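Local coordinates for protein thymidylate synthase ThyX (Streptomyces cacaoi subsp. asoensis, PDB 4P5A) that methylates UMP and dUMP, probably using methylenetetrahydrofolate as methyl donor and NADPH with FAD as reductant, and works as a homotetramer, at residues V74-I78 with F79-H83; Q153-D157 with S158-R162; R207-E210 with M211-E214; R50-I53 with R54-R58. All blocks are in the same frame, centred on the assembly; numbering follows the deposited sequence.

Interaction 1 (V74-I78 with F79-H83); sequences VRAPI and FTVRH. With 5BU (5-bromo-uridine-5'-monophosphate), chain F.
A chi1 of 71° sets CG of Phe79 between its own backbone N and carbonyl carbon, and this turns the ring back onto Pro77. CE1 of Phe79 meets CG of Pro77 at 3.3 Å, and the two side chains run obliquely past each other. OG1 of Thr80 lies over one face of the same ring. Val81 has chi1 180°, which places CG2 beside its backbone N, 4.1 Å from CB of Ala76. Here strand 69-77 passes straight into helix 78-84, with Pro77 as N-cap residue. The carbonyl O of Pro77 takes two bonds, a straight one from Val81 N at 3.0 Å and a bent one from Thr80 N at 2.9 Å. Arg82 N follows with a bond to Ile78 O. The helix then brings His83 to the nucleotide. NE2 of His83 donates to phosphate oxygen OP3 of 5-bromo-UMP at 2.7 Å, in the ring plane. One face of this imidazole carries N3 of the base; Phe79 O lies over the opposite face. The Arg82 guanidinium has the ribose C3' over one face and forms a salt bridge with Glu94 of the second subunit. With an alanine at Arg82, that glutamate would probably lose this charged mate, and the ribose this flat cover.

Interaction 2 (Q153-D157 with S158-R162); sequences QRLLD and SGIAR
Leu155 and Ile160 meet across the end of helix 131-157. CD2 of Leu155 lies 3.8 Å from CG1 of Ile160, and the two chains pass at a slant. In Ile160, chi1 of -62° puts CG1 next to the backbone N. The branch therefore faces back to the last helical turn, where CB and CG1 also rest against Leu155 O. CD2 of Leu156 touches CB of Arg162 at 3.7 Å, with the chains at about a right angle. With chi1 at 63°, CG of Arg162 stands between its backbone N and carbonyl carbon, and the extended chain beyond carries the guanidinium away from the leucine. NE of Arg162 bonds to Arg98 O. Ser158 brings CB to 3.2 Å from Arg154 O.

The backbone forms a Schellman motif. Ile160 N binds Leu155 O at 3.0 Å, and Gly159 N binds Leu156 O at 2.9 Å from well above the carbonyl plane. Gly159 has a phi of 92°, where a CB would press on the preceding carbonyl O. Arg154 points outward to salt bridges with Glu150 and Glu151. Ser140 of the second subunit packs on Leu155.

A water donates to both Leu156 O, at 2.9 Å, and Ile160 O, at 2.7 Å. The carbonyls at this helix end are thus met by turn N-H groups and by water, while the apolar contact of Leu155 with Ile160 closes the turn from the buried side.

Interaction 3 (R207-E210 with M211-E214); sequences REIE and MVAE
The guanidinium of Arg207 has CG of Met211 over the centre of one face, with CZ of Arg207 3.6 Å from that CG. The carboxylates of Glu210 and Glu214 lie at its edge. NH1 of Arg207 serves both acids, donating to OE2 of Glu210 at 2.9 Å and to OE1 of Glu214 at 3.1 Å. The three residues form a salt-bridge network along one side of the helix, the acids three and seven residues on from Arg207. The first bond reaches OE2 of Glu210 from above the carboxylate plane, 55° out of it. OE1 of Glu214 is likewise met from above its plane. The guanidinium and the Glu214 carboxylate are turned 61° against each other, so this is not a flat two-pronged pairing. Two weak bonds add to it, NH1 of Arg207 to OE2 of Glu214 and NH2 of Arg207 to OE1 of Glu214. Arg207 reaches this place through a bend at chi2 of 68°, which folds its chain along the helix.

The two acids stand close, with OE1 of Glu210 3.8 Å from OE2 of Glu214. Arg196 forms salt bridges with both of these oxygens, and OE1 of Glu210 also accepts from His195 N. Positive charge on two arginines would probably offset the repulsion. CG of Met211 also lies 3.3 Å from Arg207 O, which accepts the helix bond from Met211 N. CD1 of Ile209 meets CB of Val212 at 4.0 Å.

This is the first part of helix 207-223. Ile209 packs on helices 78-84 and 183-193. Ala213 also rests on helix 183-193, while Met211 and Val212 touch Ile12 in a loop.

Interaction 4 (R50-I53 with R54-R58); sequences RGLI and RYLMR
Helix 48-58 carries a stacked arginine pair, one turn apart. Arg50 and Arg54 run alongside each other and point the same way. Their guanidinium groups are parallel within about 2°, with centres 4.2 Å apart. CD of Arg54 lies over the centre of one face of the Arg50 guanidinium, 3.4 Å from CZ of Arg50. NH2 of Arg50 lies over the rim of the Arg54 guanidinium. Arg50 is extended from CG to NE, whereas a bend at chi3 of 52° in Arg54 lays its flat end alongside that of Arg50. The two NH2 atoms of Arg50 and Arg54 are 3.6 Å apart, so like charges probably weaken the stack. Were Arg54 an alanine, the Arg50 guanidinium would probably lose the CD methylene and the flat group packed against it and be freer to turn.

The helix backbone bonds are regular, such as Leu56 N to Leu52 O at 2.8 Å. A water donates to Gly51 O at 2.7 Å and accepts from NH2 of Arg58. CD2 of Leu52 meets CG of Leu56 at 3.9 Å on the buried side.

Tyr55 OH bonds to Gly122 O of the fourth subunit, and its side chain is about 6 Å from a bound FAD. Leu56 packs on His61, an FAD-binding residue. Leu52 and Leu56 face helix 23-30, while Arg50, Ile53 and Arg54 lie against helix 225-233.

Overall arrangement
Interactions 1 and 3 form the buried centre, with centres 10 Å apart. They touch where Phe79, Thr80 and His83 meet Glu208 and Ile209, so helices 78-84 and 207-223 pack directly together. Interaction 1 ends at the nucleotide; in interaction 3 Ile209 comes near that site, while the salt-bridge network lies farther off. Interactions 2 and 4 are only partly buried and lie on opposite sides of the chain's centre, about 57 Å apart between centres. Each holds a water: on two carbonyls in interaction 2, on one carbonyl and an arginine in interaction 4. Interaction 2 ends a helix beside the second subunit; interaction 4 lies within a helix that reaches the fourth. Arginine meets acids in interaction 3, but stacks on another arginine in interaction 4.

Interaction 1 (V74-I78 with F79-H83)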
loop_
_atom_site.group_PDB
_atom_site.type_symbol
_atom_site.label_atom_id
_atom_site.label_comp_id
_atom_site.label_asym_id
_atom_site.label_seq_id
_atom_site.Cartn_x
_atom_site.Cartn_y
_atom_site.Cartn_z
ATOM N N VAL B 74 -15.672 12.385 9.751
ATOM C CA VAL B 74 -16.835 11.783 9.138
ATOM C C VAL B 74 -17.696 11.165 10.255
ATOM O O VAL B 74 -17.207 10.470 11.107
ATOM C CB VAL B 74 -16.388 10.605 8.190
ATOM C CG1 VAL B 74 -17.646 9.919 7.549
ATOM C CG2 VAL B 74 -15.461 11.175 7.058
ATOM N N ARG B 75 -18.997 11.457 10.258
ATOM C CA ARG B 75 -19.925 10.756 11.101
ATOM C C ARG B 75 -20.967 9.978 10.286
ATOM O O ARG B 75 -21.678 10.564 9.436
ATOM C CB ARG B 75 -20.654 11.782 11.998
ATOM C CG ARG B 75 -21.577 11.115 13.085
ATOM C CD ARG B 75 -22.187 12.205 14.110
ATOM N NE ARG B 75 -21.300 13.371 14.203
ATOM C CZ ARG B 75 -20.322 13.535 15.099
ATOM N NH1 ARG B 75 -20.096 12.628 16.060
ATOM N NH2 ARG B 75 -19.569 14.619 15.047
ATOM N N ALA B 76 -21.042 8.658 10.487
ATOM C CA ALA B 76 -21.854 7.825 9.577
ATOM C C ALA B 76 -22.111 6.550 10.336
ATOM O O ALA B 76 -21.328 6.187 11.249
ATOM C CB ALA B 76 -21.062 7.536 8.216
ATOM N N PRO B 77 -23.161 5.765 9.909
ATOM C CA PRO B 77 -23.443 4.478 10.499
ATOM C C PRO B 77 -22.338 3.469 10.160
ATOM O O PRO B 77 -21.653 3.608 9.118
ATOM C CB PRO B 77 -24.792 4.079 9.866
ATOM C CG PRO B 77 -24.830 4.819 8.532
ATOM C CD PRO B 77 -24.098 6.149 8.821
ATOM N N ILE B 78 -22.121 2.537 11.044
ATOM C CA ILE B 78 -21.080 1.517 10.806
ATOM C C ILE B 78 -21.150 0.857 9.405
ATOM O O ILE B 78 -20.105 0.672 8.770
ATOM C CB ILE B 78 -21.211 0.435 11.912
ATOM C CG1 ILE B 78 -20.678 1.045 13.195
ATOM C CG2 ILE B 78 -20.391 -0.857 11.537
ATOM C CD1 ILE B 78 -20.877 0.148 14.395
ATOM N N PHE B 79 -22.347 0.526 8.895
ATOM C CA PHE B 79 -22.298 -0.093 7.598
ATOM C C PHE B 79 -21.666 0.757 6.505
ATOM O O PHE B 79 -21.167 0.210 5.525
ATOM C CB PHE B 79 -23.647 -0.650 7.120
ATOM C CG PHE B 79 -24.646 0.409 6.759
ATOM C CD1 PHE B 79 -25.435 1.042 7.746
ATOM C CD2 PHE B 79 -24.747 0.826 5.421
ATOM C CE1 PHE B 79 -26.351 2.088 7.354
ATOM C CE2 PHE B 79 -25.613 1.862 5.052
ATOM C CZ PHE B 79 -26.367 2.521 6.023
ATOM N N THR B 80 -21.776 2.078 6.611
ATOM C CA THR B 80 -21.172 2.989 5.624
ATOM C C THR B 80 -19.690 3.232 5.951
ATOM O O THR B 80 -18.885 3.354 5.045
ATOM C CB THR B 80 -21.927 4.335 5.706
ATOM O OG1 THR B 80 -23.263 4.096 5.236
ATOM C CG2 THR B 80 -21.292 5.385 4.772
ATOM N N VAL B 81 -19.358 3.263 7.240
ATOM C CA VAL B 81 -17.891 3.303 7.565
ATOM C C VAL B 81 -17.134 2.110 7.014
ATOM O O VAL B 81 -15.977 2.261 6.595
ATOM C CB VAL B 81 -17.730 3.371 9.094
ATOM C CG1 VAL B 81 -16.234 3.407 9.512
ATOM C CG2 VAL B 81 -18.369 4.694 9.538
ATOM N N ARG B 82 -17.781 0.949 7.044
ATOM C CA ARG B 82 -17.175 -0.234 6.422
ATOM C C ARG B 82 -16.825 0.042 4.963
ATOM O O ARG B 82 -15.730 -0.416 4.578
ATOM C CB ARG B 82 -18.011 -1.516 6.505
ATOM C CG ARG B 82 -18.344 -1.829 7.997
ATOM C CD ARG B 82 -18.038 -3.355 8.243
ATOM N NE ARG B 82 -18.829 -4.278 7.575
ATOM C CZ ARG B 82 -18.426 -5.504 7.198
ATOM N NH1 ARG B 82 -19.316 -6.273 6.721
ATOM N NH2 ARG B 82 -17.171 -5.944 7.274
ATOM N N HIS B 83 -17.722 0.617 4.169
ATOM C CA HIS B 83 -17.421 0.917 2.784
ATOM C C HIS B 83 -16.204 1.873 2.686
ATOM O O HIS B 83 -15.321 1.594 1.883
ATOM C CB HIS B 83 -18.646 1.497 2.052
ATOM C CG HIS B 83 -19.814 0.566 2.114
ATOM N ND1 HIS B 83 -21.099 0.952 1.750
ATOM C CD2 HIS B 83 -19.877 -0.744 2.436
ATOM C CE1 HIS B 83 -21.899 -0.089 1.861
ATOM N NE2 HIS B 83 -21.180 -1.144 2.226
HETATM P P 5BU F . -22.103 -5.034 2.451
HETATM O OP1 5BU F . -22.579 -6.008 3.501
HETATM O OP2 5BU F . -22.516 -5.376 1.004
HETATM O OP3 5BU F . -22.392 -3.532 2.809
HETATM O "O5'" 5BU F . -20.467 -5.167 2.441
HETATM C "C5'" 5BU F . -19.914 -6.395 2.583
HETATM C "C4'" 5BU F . -18.305 -6.215 2.482
HETATM O "O4'" 5BU F . -18.000 -5.711 1.134
HETATM C "C3'" 5BU F . -17.789 -5.137 3.427
HETATM O "O3'" 5BU F . -16.382 -5.376 3.735
HETATM C "C2'" 5BU F . -17.863 -3.903 2.541
HETATM O "O2'" 5BU F . -16.922 -2.905 2.997
HETATM C "C1'" 5BU F . -17.606 -4.356 1.122
HETATM N N1 5BU F . -18.464 -3.713 0.097
HETATM C C2 5BU F . -18.303 -2.345 -0.104
HETATM O O2 5BU F . -17.345 -1.800 0.492
HETATM N N3 5BU F . -19.117 -1.613 -0.895
HETATM C C4 5BU F . -20.170 -2.251 -1.563
HETATM O O4 5BU F . -20.898 -1.611 -2.279
HETATM C C5 5BU F . -20.310 -3.634 -1.331
HETATM C C6 5BU F . -19.548 -4.397 -0.512
HETATM BR BR 5BU F . -21.626 -4.583 -2.393
#

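Interaction 2 (Q153-D157 with S158-R162)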
loop_
_atom_site.group_PDB
_atom_site.type_symbol
_atom_site.label_atom_id
_atom_site.label_comp_id
_atom_site.label_asym_id
_atom_site.label_seq_id
_atom_site.Cartn_x
_atom_site.Cartn_y
_atom_site.Cartn_z
ATOM N N GLN B 153 -27.643 -1.387 27.282
ATOM C CA GLN B 153 -27.535 -0.713 28.604
ATOM C C GLN B 153 -27.701 -1.694 29.758
ATOM O O GLN B 153 -27.065 -1.529 30.797
ATOM C CB GLN B 153 -28.627 0.359 28.690
ATOM C CG GLN B 153 -28.354 1.597 27.874
ATOM C CD GLN B 153 -27.056 2.276 28.264
ATOM O OE1 GLN B 153 -26.861 2.573 29.409
ATOM N NE2 GLN B 153 -26.153 2.527 27.275
ATOM N N ARG B 154 -28.585 -2.674 29.591
ATOM C CA ARG B 154 -28.757 -3.695 30.656
ATOM C C ARG B 154 -27.474 -4.464 30.903
ATOM O O ARG B 154 -27.071 -4.719 32.076
ATOM C CB ARG B 154 -29.812 -4.742 30.267
ATOM C CG ARG B 154 -30.357 -5.509 31.511
ATOM C CD ARG B 154 -31.256 -6.698 31.174
ATOM N NE ARG B 154 -32.275 -6.434 30.162
ATOM C CZ ARG B 154 -33.383 -5.684 30.286
ATOM N NH1 ARG B 154 -33.754 -5.042 31.419
ATOM N NH2 ARG B 154 -34.153 -5.575 29.232
ATOM N N LEU B 155 -26.797 -4.848 29.817
ATOM C CA LEU B 155 -25.497 -5.506 29.941
ATOM C C LEU B 155 -24.484 -4.622 30.624
ATOM O O LEU B 155 -23.812 -5.109 31.551
ATOM C CB LEU B 155 -24.954 -6.003 28.599
ATOM C CG LEU B 155 -25.801 -7.159 28.049
ATOM C CD1 LEU B 155 -25.465 -7.306 26.486
ATOM C CD2 LEU B 155 -25.659 -8.513 28.889
ATOM N N LEU B 156 -24.338 -3.386 30.150
ATOM C CA LEU B 156 -23.405 -2.412 30.801
ATOM C C LEU B 156 -23.724 -2.248 32.307
ATOM O O LEU B 156 -22.820 -2.334 33.151
ATOM C CB LEU B 156 -23.381 -1.058 30.169
ATOM C CG LEU B 156 -22.968 -0.938 28.679
ATOM C CD1 LEU B 156 -23.080 0.472 28.190
ATOM C CD2 LEU B 156 -21.433 -1.435 28.585
ATOM N N ASP B 157 -24.986 -1.966 32.610
ATOM C CA ASP B 157 -25.435 -1.854 34.050
ATOM C C ASP B 157 -25.102 -3.104 34.888
ATOM O O ASP B 157 -24.721 -2.987 36.052
ATOM C CB ASP B 157 -26.934 -1.508 34.138
ATOM C CG ASP B 157 -27.234 -0.096 33.631
ATOM O OD1 ASP B 157 -26.286 0.694 33.385
ATOM O OD2 ASP B 157 -28.415 0.236 33.461
ATOM N N SER B 158 -25.170 -4.277 34.292
ATOM C CA SER B 158 -24.809 -5.518 34.939
ATOM C C SER B 158 -23.265 -5.692 35.169
ATOM O O SER B 158 -22.827 -6.607 35.878
ATOM C CB SER B 158 -25.398 -6.626 34.074
ATOM O OG SER B 158 -25.006 -7.894 34.484
ATOM N N GLY B 159 -22.454 -4.807 34.600
ATOM C CA GLY B 159 -21.020 -4.885 34.710
ATOM C C GLY B 159 -20.351 -5.651 33.573
ATOM O O GLY B 159 -19.154 -5.954 33.655
ATOM N N ILE B 160 -21.084 -5.971 32.500
ATOM C CA ILE B 160 -20.456 -6.696 31.382
ATOM C C ILE B 160 -19.543 -5.679 30.649
ATOM O O ILE B 160 -19.950 -4.534 30.455
ATOM C CB ILE B 160 -21.503 -7.251 30.374
ATOM C CG1 ILE B 160 -22.458 -8.283 30.999
ATOM C CG2 ILE B 160 -20.851 -7.865 29.109
ATOM C CD1 ILE B 160 -21.694 -9.364 31.804
ATOM N N ALA B 161 -18.353 -6.158 30.194
ATOM C CA ALA B 161 -17.368 -5.297 29.533
ATOM C C ALA B 161 -17.968 -4.683 28.264
ATOM O O ALA B 161 -18.647 -5.355 27.457
ATOM C CB ALA B 161 -16.146 -6.110 29.172
ATOM N N ARG B 162 -17.602 -3.444 28.024
ATOM C CA ARG B 162 -18.175 -2.785 26.844
ATOM C C ARG B 162 -17.874 -3.409 25.486
ATOM O O ARG B 162 -18.784 -3.430 24.664
ATOM C CB ARG B 162 -18.072 -1.268 26.958
ATOM C CG ARG B 162 -16.822 -0.858 26.998
ATOM C CD ARG B 162 -16.724 0.630 27.484
ATOM N NE ARG B 162 -15.302 0.606 27.819
ATOM C CZ ARG B 162 -14.820 0.774 29.049
ATOM N NH1 ARG B 162 -13.522 0.642 29.277
ATOM N NH2 ARG B 162 -15.655 1.088 30.042
HETATM O O HOH W 1 -20.052 -2.532 32.308
#

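Interaction 3 (R207-E210 with M211-E214)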
loop_
_atom_site.group_PDB
_atom_site.type_symbol
_atom_site.label_atom_id
_atom_site.label_comp_id
_atom_site.label_asym_id
_atom_site.label_seq_id
_atom_site.Cartn_x
_atom_site.Cartn_y
_atom_site.Cartn_z
ATOM N N ARG B 207 -26.246 4.353 -1.468
ATOM C CA ARG B 207 -26.417 5.788 -1.371
ATOM C C ARG B 207 -25.674 6.486 -0.194
ATOM O O ARG B 207 -25.172 7.627 -0.320
ATOM C CB ARG B 207 -27.953 6.028 -1.239
ATOM C CG ARG B 207 -28.215 7.517 -1.095
ATOM C CD ARG B 207 -27.877 8.307 -2.415
ATOM N NE ARG B 207 -28.165 9.732 -2.098
ATOM C CZ ARG B 207 -27.359 10.751 -2.377
ATOM N NH1 ARG B 207 -26.251 10.548 -3.066
ATOM N NH2 ARG B 207 -27.675 11.991 -1.979
ATOM N N GLU B 208 -25.567 5.811 0.957
ATOM C CA GLU B 208 -24.994 6.474 2.118
ATOM C C GLU B 208 -23.503 6.774 1.951
ATOM O O GLU B 208 -23.016 7.896 2.289
ATOM C CB GLU B 208 -25.254 5.657 3.405
ATOM C CG GLU B 208 -26.790 5.735 3.935
ATOM C CD GLU B 208 -27.763 4.881 3.102
ATOM O OE1 GLU B 208 -28.985 5.202 3.085
ATOM O OE2 GLU B 208 -27.341 3.985 2.347
ATOM N N ILE B 209 -22.728 5.818 1.425
ATOM C CA ILE B 209 -21.341 6.183 1.128
ATOM C C ILE B 209 -21.204 7.208 0.039
ATOM O O ILE B 209 -20.297 8.069 0.087
ATOM C CB ILE B 209 -20.419 4.890 0.884
ATOM C CG1 ILE B 209 -18.922 5.292 0.783
ATOM C CG2 ILE B 209 -20.842 4.236 -0.444
ATOM C CD1 ILE B 209 -18.406 5.800 2.167
ATOM N N GLU B 210 -22.196 7.221 -0.847
ATOM C CA GLU B 210 -22.197 8.251 -1.892
ATOM C C GLU B 210 -22.399 9.618 -1.237
ATOM O O GLU B 210 -21.834 10.596 -1.710
ATOM C CB GLU B 210 -23.267 7.982 -2.932
ATOM C CG GLU B 210 -23.179 9.017 -4.100
ATOM C CD GLU B 210 -24.227 8.719 -5.173
ATOM O OE1 GLU B 210 -23.830 8.899 -6.303
ATOM O OE2 GLU B 210 -25.438 8.400 -4.880
ATOM N N MET B 211 -23.255 9.725 -0.214
ATOM C CA MET B 211 -23.375 11.005 0.511
ATOM C C MET B 211 -22.087 11.489 1.144
ATOM O O MET B 211 -21.796 12.689 1.150
ATOM C CB MET B 211 -24.477 10.889 1.569
ATOM C CG MET B 211 -25.870 10.577 0.916
ATOM S SD MET B 211 -27.025 10.061 2.230
ATOM C CE MET B 211 -27.102 11.536 3.252
ATOM N N VAL B 212 -21.318 10.553 1.694
ATOM C CA VAL B 212 -19.971 10.894 2.208
ATOM C C VAL B 212 -19.162 11.427 1.079
ATOM O O VAL B 212 -18.477 12.513 1.217
ATOM C CB VAL B 212 -19.285 9.636 2.832
ATOM C CG1 VAL B 212 -17.783 9.941 3.194
ATOM C CG2 VAL B 212 -20.084 9.127 4.102
ATOM N N ALA B 213 -19.084 10.631 -0.017
ATOM C CA ALA B 213 -18.227 11.001 -1.153
ATOM C C ALA B 213 -18.613 12.396 -1.708
ATOM O O ALA B 213 -17.717 13.148 -2.075
ATOM C CB ALA B 213 -18.380 9.978 -2.284
ATOM N N GLU B 214 -19.918 12.702 -1.848
ATOM C CA GLU B 214 -20.273 14.000 -2.459
ATOM C C GLU B 214 -19.815 15.174 -1.593
ATOM O O GLU B 214 -19.358 16.191 -2.100
ATOM C CB GLU B 214 -21.846 14.085 -2.688
ATOM C CG GLU B 214 -22.251 13.099 -3.737
ATOM C CD GLU B 214 -23.793 12.867 -3.825
ATOM O OE1 GLU B 214 -24.531 13.115 -2.796
ATOM O OE2 GLU B 214 -24.201 12.419 -4.930
#

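Interaction 4 (R50-I53 with R54-R58)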
loop_
_atom_site.group_PDB
_atom_site.type_symbol
_atom_site.label_atom_id
_atom_site.label_comp_id
_atom_site.label_asym_id
_atom_site.label_seq_id
_atom_site.Cartn_x
_atom_site.Cartn_y
_atom_site.Cartn_z
ATOM N N ARG B 50 -3.584 24.665 -15.720
ATOM C CA ARG B 50 -4.647 23.803 -16.293
ATOM C C ARG B 50 -4.093 22.918 -17.394
ATOM O O ARG B 50 -4.482 21.713 -17.516
ATOM C CB ARG B 50 -5.767 24.654 -16.838
ATOM C CG ARG B 50 -6.859 23.882 -17.394
ATOM C CD ARG B 50 -7.936 24.851 -17.905
ATOM N NE ARG B 50 -9.088 24.158 -18.484
ATOM C CZ ARG B 50 -9.221 23.771 -19.778
ATOM N NH1 ARG B 50 -8.257 23.943 -20.699
ATOM N NH2 ARG B 50 -10.327 23.166 -20.131
ATOM N N GLY B 51 -3.276 23.509 -18.281
ATOM C CA GLY B 51 -2.584 22.666 -19.301
ATOM C C GLY B 51 -1.835 21.438 -18.766
ATOM O O GLY B 51 -2.050 20.313 -19.256
ATOM N N LEU B 52 -1.035 21.639 -17.725
ATOM C CA LEU B 52 -0.240 20.561 -17.209
ATOM C C LEU B 52 -1.153 19.503 -16.507
ATOM O O LEU B 52 -0.987 18.278 -16.692
ATOM C CB LEU B 52 0.724 21.143 -16.222
ATOM C CG LEU B 52 1.871 20.177 -15.748
ATOM C CD1 LEU B 52 2.348 20.488 -14.379
ATOM C CD2 LEU B 52 2.231 18.887 -16.449
ATOM N N ILE B 53 -2.118 19.993 -15.768
ATOM C CA ILE B 53 -2.969 19.079 -14.984
ATOM C C ILE B 53 -3.786 18.258 -15.948
ATOM O O ILE B 53 -3.982 17.092 -15.697
ATOM C CB ILE B 53 -3.805 19.853 -13.982
ATOM C CG1 ILE B 53 -2.817 20.207 -12.793
ATOM C CG2 ILE B 53 -5.063 19.101 -13.464
ATOM C CD1 ILE B 53 -3.362 21.161 -11.732
ATOM N N ARG B 54 -4.287 18.868 -17.013
ATOM C CA ARG B 54 -5.071 18.072 -18.022
ATOM C C ARG B 54 -4.216 17.037 -18.691
ATOM O O ARG B 54 -4.676 15.897 -18.831
ATOM C CB ARG B 54 -5.777 18.988 -19.000
ATOM C CG ARG B 54 -6.911 19.833 -18.343
ATOM C CD ARG B 54 -7.478 20.864 -19.392
ATOM N NE ARG B 54 -7.887 20.281 -20.707
ATOM C CZ ARG B 54 -9.069 19.695 -20.971
ATOM N NH1 ARG B 54 -9.352 19.285 -22.248
ATOM N NH2 ARG B 54 -10.000 19.554 -20.005
ATOM N N TYR B 55 -2.977 17.356 -18.984
ATOM C CA TYR B 55 -2.037 16.436 -19.554
ATOM C C TYR B 55 -1.783 15.280 -18.580
ATOM O O TYR B 55 -1.854 14.082 -18.951
ATOM C CB TYR B 55 -0.714 17.128 -19.897
ATOM C CG TYR B 55 0.388 16.125 -20.198
ATOM C CD1 TYR B 55 0.448 15.432 -21.432
ATOM C CD2 TYR B 55 1.354 15.850 -19.242
ATOM C CE1 TYR B 55 1.501 14.458 -21.662
ATOM C CE2 TYR B 55 2.376 14.907 -19.444
ATOM C CZ TYR B 55 2.448 14.207 -20.643
ATOM O OH TYR B 55 3.486 13.275 -20.773
ATOM N N LEU B 56 -1.540 15.606 -17.308
ATOM C CA LEU B 56 -1.302 14.462 -16.405
ATOM C C LEU B 56 -2.524 13.613 -16.269
ATOM O O LEU B 56 -2.383 12.383 -16.091
ATOM C CB LEU B 56 -0.956 14.957 -14.956
ATOM C CG LEU B 56 0.293 15.851 -14.916
ATOM C CD1 LEU B 56 0.362 16.646 -13.626
ATOM C CD2 LEU B 56 1.600 15.070 -15.147
ATOM N N MET B 57 -3.722 14.208 -16.272
ATOM C CA MET B 57 -4.976 13.465 -15.998
ATOM C C MET B 57 -5.171 12.549 -17.137
ATOM O O MET B 57 -5.539 11.375 -16.929
ATOM C CB MET B 57 -6.164 14.457 -15.877
ATOM C CG MET B 57 -7.578 14.013 -15.350
ATOM S SD MET B 57 -7.495 13.289 -13.717
ATOM C CE MET B 57 -7.166 14.826 -12.718
ATOM N N ARG B 58 -4.932 13.010 -18.371
ATOM C CA ARG B 58 -5.266 12.120 -19.495
ATOM C C ARG B 58 -4.205 11.064 -19.796
ATOM O O ARG B 58 -4.531 10.008 -20.357
ATOM C CB ARG B 58 -5.728 12.914 -20.698
ATOM C CG ARG B 58 -4.628 13.356 -21.547
ATOM C CD ARG B 58 -5.159 14.225 -22.757
ATOM N NE ARG B 58 -3.971 14.629 -23.502
ATOM C CZ ARG B 58 -3.364 15.821 -23.426
ATOM N NH1 ARG B 58 -2.257 16.011 -24.147
ATOM N NH2 ARG B 58 -3.872 16.831 -22.681
HETATM O O HOH W 2 -2.996 19.858 -21.713
#